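Local structure of envelope glycoprotein (Thogoto virus, 5XEA) at residues B[95-100]-B[125-130]. The protein probably attaches the virus to a host-cell receptor and later drives fusion of the virion with the host membrane. Sequence-based numbering, arbitrary orientation.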
ATOM      1  N   CYS B  95      16.444 -24.381 -39.610  1.00 42.14           N
ATOM      2  CA  CYS B  95      16.798 -25.659 -40.219  1.00 45.66           C
ATOM      3  C   CYS B  95      15.976 -26.722 -39.531  1.00 45.08           C
ATOM      4  O   CYS B  95      16.090 -26.901 -38.313  1.00 42.59           O
ATOM      5  CB  CYS B  95      18.290 -25.977 -40.062  1.00 47.18           C
ATOM      6  SG  CYS B  95      19.380 -25.086 -41.156  1.00 79.68           S
ATOM      7  N   HIS B  96      15.153 -27.415 -40.298  1.00 42.66           N
ATOM      8  CA  HIS B  96      14.394 -28.549 -39.800  1.00 40.36           C
ATOM      9  C   HIS B  96      15.020 -29.835 -40.336  1.00 42.75           C
ATOM     10  O   HIS B  96      14.917 -30.124 -41.535  1.00 42.16           O
ATOM     11  CB  HIS B  96      12.935 -28.442 -40.222  1.00 42.93           C
ATOM     12  CG  HIS B  96      12.048 -29.439 -39.550  1.00 45.18           C
ATOM     13  ND1 HIS B  96      11.796 -30.684 -40.079  1.00 54.02           N
ATOM     14  CD2 HIS B  96      11.350 -29.373 -38.392  1.00 46.85           C
ATOM     15  CE1 HIS B  96      10.982 -31.347 -39.275  1.00 59.13           C
ATOM     16  NE2 HIS B  96      10.696 -30.572 -38.244  1.00 59.45           N
ATOM     17  N   ASP B  97      15.649 -30.608 -39.448  1.00 39.15           N
ATOM     18  CA  ASP B  97      16.145 -31.947 -39.771  1.00 46.28           C
ATOM     19  C   ASP B  97      17.008 -31.914 -41.037  1.00 47.52           C
ATOM     20  O   ASP B  97      16.846 -32.717 -41.951  1.00 46.02           O
ATOM     21  CB  ASP B  97      14.988 -32.942 -39.907  1.00 46.38           C
ATOM     22  CG  ASP B  97      14.418 -33.402 -38.549  1.00 49.15           C
ATOM     23  OD1 ASP B  97      14.782 -32.815 -37.512  1.00 45.27           O
ATOM     24  OD2 ASP B  97      13.593 -34.354 -38.509  1.00 44.97           O
ATOM     25  N   CYS B  98      17.919 -30.944 -41.092  1.00 39.12           N
ATOM     26  CA  CYS B  98      18.844 -30.808 -42.213  1.00 39.22           C
ATOM     27  C   CYS B  98      20.006 -31.771 -42.001  1.00 44.85           C
ATOM     28  O   CYS B  98      20.847 -31.554 -41.122  1.00 48.34           O
ATOM     29  CB  CYS B  98      19.349 -29.376 -42.327  1.00 44.86           C
ATOM     30  SG  CYS B  98      18.063 -28.137 -42.667  1.00 54.94           S
ATOM     31  N   TRP B  99      20.056 -32.826 -42.797  1.00 43.11           N
ATOM     32  CA  TRP B  99      21.044 -33.879 -42.620  1.00 38.33           C
ATOM     33  C   TRP B  99      22.019 -33.896 -43.786  1.00 39.07           C
ATOM     34  O   TRP B  99      21.811 -33.247 -44.817  1.00 40.63           O
ATOM     35  CB  TRP B  99      20.375 -35.248 -42.456  1.00 37.43           C
ATOM     36  CG  TRP B  99      19.510 -35.672 -43.588  1.00 45.17           C
ATOM     37  CD1 TRP B  99      18.175 -35.444 -43.731  1.00 51.20           C
ATOM     38  CD2 TRP B  99      19.914 -36.426 -44.745  1.00 46.43           C
ATOM     39  NE1 TRP B  99      17.722 -36.007 -44.905  1.00 45.13           N
ATOM     40  CE2 TRP B  99      18.772 -36.605 -45.548  1.00 47.70           C
ATOM     41  CE3 TRP B  99      21.135 -36.953 -45.180  1.00 52.83           C
ATOM     42  CZ2 TRP B  99      18.808 -37.307 -46.764  1.00 51.20           C
ATOM     43  CZ3 TRP B  99      21.176 -37.645 -46.390  1.00 59.94           C
ATOM     44  CH2 TRP B  99      20.018 -37.816 -47.167  1.00 55.97           C
ATOM     45  N   GLY B 100      23.112 -34.633 -43.589  1.00 42.85           N
ATOM     46  CA  GLY B 100      24.132 -34.721 -44.618  1.00 43.54           C
ATOM     47  C   GLY B 100      24.765 -33.365 -44.849  1.00 43.28           C
ATOM     48  O   GLY B 100      25.006 -32.593 -43.912  1.00 39.73           O
ATOM     49  N   ARG B 125      14.042 -28.909 -30.995  1.00 35.84           N
ATOM     50  CA  ARG B 125      14.119 -30.187 -31.705  1.00 39.65           C
ATOM     51  C   ARG B 125      15.576 -30.624 -31.797  1.00 40.17           C
ATOM     52  O   ARG B 125      16.451 -29.804 -32.100  1.00 36.28           O
ATOM     53  CB  ARG B 125      13.503 -30.067 -33.110  1.00 37.38           C
ATOM     54  CG  ARG B 125      13.398 -31.376 -33.885  1.00 56.60           C
ATOM     55  CD  ARG B 125      12.498 -31.219 -35.119  1.00 56.83           C
ATOM     56  NE  ARG B 125      12.474 -32.437 -35.931  1.00 56.25           N
ATOM     57  CZ  ARG B 125      11.570 -33.404 -35.809  1.00 54.47           C
ATOM     58  NH1 ARG B 125      10.601 -33.299 -34.905  1.00 55.25           N
ATOM     59  NH2 ARG B 125      11.625 -34.474 -36.592  1.00 51.42           N
ATOM     60  N   ASP B 126      15.847 -31.900 -31.520  1.00 40.20           N
ATOM     61  CA  ASP B 126      17.207 -32.432 -31.684  1.00 43.27           C
ATOM     62  C   ASP B 126      17.184 -33.820 -32.330  1.00 43.39           C
ATOM     63  O   ASP B 126      17.864 -34.753 -31.894  1.00 41.42           O
ATOM     64  CB  ASP B 126      17.968 -32.449 -30.358  1.00 45.32           C
ATOM     65  CG  ASP B 126      17.279 -33.264 -29.279  1.00 56.56           C
ATOM     66  OD1 ASP B 126      16.306 -33.996 -29.581  1.00 60.78           O
ATOM     67  OD2 ASP B 126      17.738 -33.174 -28.116  1.00 66.92           O
ATOM     68  N   ALA B 127      16.424 -33.947 -33.411  1.00 45.60           N
ATOM     69  CA  ALA B 127      16.332 -35.215 -34.125  1.00 43.01           C
ATOM     70  C   ALA B 127      17.691 -35.642 -34.679  1.00 35.76           C
ATOM     71  O   ALA B 127      18.552 -34.810 -34.998  1.00 37.81           O
ATOM     72  CB  ALA B 127      15.310 -35.107 -35.254  1.00 40.59           C
ATOM     73  N   ASN B 128      17.877 -36.964 -34.794  1.00 39.98           N
ATOM     74  CA  ASN B 128      19.135 -37.592 -35.192  1.00 35.17           C
ATOM     75  C   ASN B 128      18.818 -38.934 -35.843  1.00 36.26           C
ATOM     76  O   ASN B 128      19.387 -39.950 -35.452  1.00 38.63           O
ATOM     77  CB  ASN B 128      20.028 -37.794 -33.957  1.00 36.08           C
ATOM     78  CG  ASN B 128      21.490 -38.107 -34.293  1.00 36.25           C
ATOM     79  OD1 ASN B 128      21.974 -37.835 -35.394  1.00 38.17           O
ATOM     80  ND2 ASN B 128      22.210 -38.643 -33.305  1.00 35.57           N
ATOM     81  N   TRP B 129      17.872 -38.966 -36.788  1.00 36.53           N
ATOM     82  CA  TRP B 129      17.319 -40.236 -37.232  1.00 43.82           C
ATOM     83  C   TRP B 129      17.989 -40.777 -38.495  1.00 46.20           C
ATOM     84  O   TRP B 129      17.596 -41.851 -38.965  1.00 46.58           O
ATOM     85  CB  TRP B 129      15.803 -40.133 -37.455  1.00 39.95           C
ATOM     86  CG  TRP B 129      15.355 -38.917 -38.203  1.00 42.27           C
ATOM     87  CD1 TRP B 129      14.800 -37.785 -37.664  1.00 44.92           C
ATOM     88  CD2 TRP B 129      15.379 -38.717 -39.622  1.00 43.65           C
ATOM     89  NE1 TRP B 129      14.496 -36.890 -38.661  1.00 40.33           N
ATOM     90  CE2 TRP B 129      14.840 -37.436 -39.871  1.00 47.96           C
ATOM     91  CE3 TRP B 129      15.823 -39.490 -40.706  1.00 47.00           C
ATOM     92  CZ2 TRP B 129      14.732 -36.908 -41.153  1.00 42.66           C
ATOM     93  CZ3 TRP B 129      15.709 -38.965 -41.983  1.00 52.02           C
ATOM     94  CH2 TRP B 129      15.166 -37.685 -42.193  1.00 46.84           C
ATOM     95  N   LYS B 130      18.974 -40.060 -39.040  1.00 40.62           N
ATOM     96  CA  LYS B 130      19.626 -40.421 -40.295  1.00 39.53           C
ATOM     97  C   LYS B 130      20.929 -41.141 -39.962  1.00 41.99           C
ATOM     98  O   LYS B 130      21.957 -40.509 -39.710  1.00 39.29           O
ATOM     99  CB  LYS B 130      19.868 -39.188 -41.160  1.00 35.90           C
ATOM    100  CG  LYS B 130      20.318 -39.532 -42.583  1.00 43.08           C
ATOM    101  CD  LYS B 130      19.172 -40.089 -43.396  1.00 48.10           C
ATOM    102  CE  LYS B 130      19.648 -40.539 -44.783  1.00 58.44           C
ATOM    103  NZ  LYS B 130      18.498 -40.989 -45.620  1.00 63.07           N
TER
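Asp97 faces Ala127 with their CA atoms 6.5 Å apart, where two short lengths of chain run in roughly the same direction, 27° apart. The 125-130 segment has no regular structure, while 95-100 turns a corner at His96 and Asp97. The hydrogen bonds between them all use side-chain atoms, a worked example of a buried carboxylate shared by several donors, here Arg125, Trp129 and Asn137. Arg125, extended from CG to NE, takes Asp97 side-on: NE binds OD1 at 2.8 Å and NH2 binds OD2 at 2.7 Å, a two-pronged salt bridge. Trp129 NE1 reaches Asp97 OD2 at 2.7 Å, from the face of the carboxylate opposite to Arg125 NH2, in a nearly straight bond (170°). Asp97 OD1 also accepts a hydrogen bond from Asn137 ND2 and lies 3.3 Å from Ala127 CB. Over one face of the guanidinium lies His96, its ring tilted only 17° from that plane; its ND1 is hydrogen-bonded to Lys445. Farther along, Lys130 bends at chi2 and lays its chain over one face of the Trp99 indole, CE 3.6 Å from the six-membered ring centroid and NZ adding a cation-pi interaction. The two tryptophans meet obliquely, Trp99 CD1 4.1 Å from Trp129 CH2. Strand 95-99 pairs antiparallel with strand 133-156, whose Met135 touches Trp99, Trp129 and Lys130; the loop is tied to strand 40-56 through Trp50 and Tyr55, and Ser62 of a second subunit packs on Trp129.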